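Local coordinates for putative nucleic acid-binding lipoprotein (Klebsiella pneumoniae subsp. pneumoniae MGH 78578, PDB 3F1Z) that is of unknown function but, as a putative lipoprotein with an OB-fold, may bind nucleic acid, at residues A[27-30]-A[31-35]. Sequence-based numbering, arbitrary orientation.
Sequences YSVA and QFLQP
Ser28 and Gln31 form a capping box where the strand 26-28 gives way to the helix 29-38, a worked example of how a helix start is closed by side chains. Ser28 OG, at the N-cap, accepts the N-H of Gln31 over 3.0 Å. Gln31 returns the bond: CG stands beside its own backbone N (chi1 -72°) and the chain runs extended beyond it, which carries the amide back to Ser28. There OE1 takes the N-H of Ser28 on a lone pair, in the carbonyl plane, at 3.0 Å with an N-H...O angle of 160°. The backbone bonds of the helix begin at the N-cap, with Phe32 N donating to Ser28 O at 3.1 Å and Leu33 N to Val29 O at 3.0 Å.

Beyond the cap, Phe32 in the first turn points its ring edge at the face of Tyr27, the residue before the N-cap, a T-shaped pair with planes at 78°. Tyr27 CD2 also rests on Phe32 CB at 3.8 Å, while Tyr27 OH is hydrogen-bonded to the OH of Tyr47. Both side chains touch Val52 of strand 51-65. Val29 CG1 and Leu33 CD1 lie alongside each other. Reciprocal capping thus satisfies two backbone N-H groups.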
ATOM      1  N   TYR A  27      -7.205  -3.119   7.644  1.00 31.65           N
ATOM      2  CA  TYR A  27      -6.886  -4.485   7.267  1.00 30.92           C
ATOM      3  C   TYR A  27      -5.498  -4.831   7.743  1.00 30.31           C
ATOM      4  O   TYR A  27      -4.622  -3.961   7.838  1.00 29.43           O
ATOM      5  CB  TYR A  27      -6.766  -4.612   5.749  1.00 32.56           C
ATOM      6  CG  TYR A  27      -8.018  -4.548   4.889  1.00 33.32           C
ATOM      7  CD1 TYR A  27      -8.601  -3.340   4.549  1.00 33.08           C
ATOM      8  CD2 TYR A  27      -8.567  -5.710   4.346  1.00 34.25           C
ATOM      9  CE1 TYR A  27      -9.706  -3.280   3.711  1.00 33.60           C
ATOM     10  CE2 TYR A  27      -9.682  -5.668   3.494  1.00 34.39           C
ATOM     11  CZ  TYR A  27     -10.232  -4.451   3.174  1.00 34.28           C
ATOM     12  OH  TYR A  27     -11.337  -4.405   2.357  1.00 34.92           O
ATOM     13  N   SER A  28      -5.269  -6.107   8.026  1.00 28.79           N
ATOM     14  CA  SER A  28      -3.895  -6.530   8.170  1.00 28.15           C
ATOM     15  C   SER A  28      -3.424  -6.842   6.724  1.00 27.88           C
ATOM     16  O   SER A  28      -4.229  -6.952   5.778  1.00 27.36           O
ATOM     17  CB  SER A  28      -3.798  -7.760   9.012  1.00 26.93           C
ATOM     18  OG  SER A  28      -4.401  -8.795   8.311  1.00 29.40           O
ATOM     19  N   VAL A  29      -2.134  -7.000   6.528  1.00 27.83           N
ATOM     20  CA  VAL A  29      -1.666  -7.337   5.195  1.00 27.78           C
ATOM     21  C   VAL A  29      -2.258  -8.694   4.766  1.00 28.60           C
ATOM     22  O   VAL A  29      -2.666  -8.847   3.630  1.00 29.34           O
ATOM     23  CB  VAL A  29      -0.142  -7.324   5.135  1.00 27.87           C
ATOM     24  CG1 VAL A  29       0.397  -7.990   3.810  1.00 25.83           C
ATOM     25  CG2 VAL A  29       0.363  -5.853   5.397  1.00 26.01           C
ATOM     26  N   ALA A  30      -2.322  -9.657   5.674  1.00 28.92           N
ATOM     27  CA  ALA A  30      -2.900 -10.970   5.355  1.00 30.06           C
ATOM     28  C   ALA A  30      -4.333 -10.809   4.927  1.00 30.64           C
ATOM     29  O   ALA A  30      -4.772 -11.457   3.983  1.00 29.05           O
ATOM     30  CB  ALA A  30      -2.833 -11.936   6.537  1.00 26.59           C
ATOM     31  N   GLN A  31      -5.071  -9.965   5.641  1.00 31.99           N
ATOM     32  CA  GLN A  31      -6.495  -9.810   5.311  1.00 33.26           C
ATOM     33  C   GLN A  31      -6.715  -9.226   3.932  1.00 32.31           C
ATOM     34  O   GLN A  31      -7.483  -9.734   3.168  1.00 33.01           O
ATOM     35  CB  GLN A  31      -7.244  -9.025   6.372  1.00 33.16           C
ATOM     36  CG  GLN A  31      -7.426  -9.839   7.610  1.00 33.84           C
ATOM     37  CD  GLN A  31      -7.850  -9.005   8.838  1.00 34.46           C
ATOM     38  OE1 GLN A  31      -7.479  -7.820   8.998  1.00 35.50           O
ATOM     39  NE2 GLN A  31      -8.575  -9.644   9.724  1.00 32.61           N
ATOM     40  N   PHE A  32      -6.020  -8.158   3.619  1.00 32.30           N
ATOM     41  CA  PHE A  32      -6.182  -7.536   2.341  1.00 31.34           C
ATOM     42  C   PHE A  32      -5.705  -8.432   1.190  1.00 31.78           C
ATOM     43  O   PHE A  32      -6.295  -8.414   0.111  1.00 31.59           O
ATOM     44  CB  PHE A  32      -5.454  -6.205   2.313  1.00 30.83           C
ATOM     45  CG  PHE A  32      -5.450  -5.579   0.968  1.00 30.76           C
ATOM     46  CD1 PHE A  32      -6.632  -5.227   0.377  1.00 30.23           C
ATOM     47  CD2 PHE A  32      -4.285  -5.362   0.299  1.00 30.28           C
ATOM     48  CE1 PHE A  32      -6.658  -4.657  -0.823  1.00 30.47           C
ATOM     49  CE2 PHE A  32      -4.302  -4.801  -0.939  1.00 31.08           C
ATOM     50  CZ  PHE A  32      -5.496  -4.447  -1.507  1.00 31.43           C
ATOM     51  N   LEU A  33      -4.643  -9.194   1.401  1.00 32.34           N
ATOM     52  CA  LEU A  33      -4.132 -10.067   0.343  1.00 32.48           C
ATOM     53  C   LEU A  33      -4.883 -11.385   0.185  1.00 32.74           C
ATOM     54  O   LEU A  33      -4.758 -12.053  -0.842  1.00 35.03           O
ATOM     55  CB  LEU A  33      -2.630 -10.317   0.500  1.00 31.51           C
ATOM     56  CG  LEU A  33      -1.746  -9.066   0.346  1.00 31.88           C
ATOM     57  CD1 LEU A  33      -0.290  -9.511   0.361  1.00 32.39           C
ATOM     58  CD2 LEU A  33      -1.997  -8.282  -0.874  1.00 29.63           C
ATOM     59  N   GLN A  34      -5.695 -11.753   1.137  1.00 33.90           N
ATOM     60  CA  GLN A  34      -6.390 -13.043   1.051  1.00 35.40           C
ATOM     61  C   GLN A  34      -7.162 -13.266  -0.265  1.00 33.94           C
ATOM     62  O   GLN A  34      -6.989 -14.279  -0.906  1.00 33.09           O
ATOM     63  CB  GLN A  34      -7.288 -13.258   2.273  1.00 36.93           C
ATOM     64  CG  GLN A  34      -8.107 -14.546   2.289  1.00 38.85           C
ATOM     65  CD  GLN A  34      -7.247 -15.827   2.182  1.00 42.71           C
ATOM     66  OE1 GLN A  34      -6.064 -15.847   2.590  1.00 44.62           O
ATOM     67  NE2 GLN A  34      -7.853 -16.917   1.627  1.00 43.84           N
ATOM     68  N   PRO A  35      -7.983 -12.304  -0.678  1.00 33.52           N
ATOM     69  CA  PRO A  35      -8.717 -12.461  -1.935  1.00 33.04           C
ATOM     70  C   PRO A  35      -7.806 -12.563  -3.154  1.00 31.51           C
ATOM     71  O   PRO A  35      -8.142 -13.272  -4.066  1.00 29.23           O
ATOM     72  CB  PRO A  35      -9.565 -11.170  -2.028  1.00 32.79           C
ATOM     73  CG  PRO A  35      -9.555 -10.616  -0.705  1.00 33.40           C
ATOM     74  CD  PRO A  35      -8.281 -11.009  -0.045  1.00 33.63           C
TER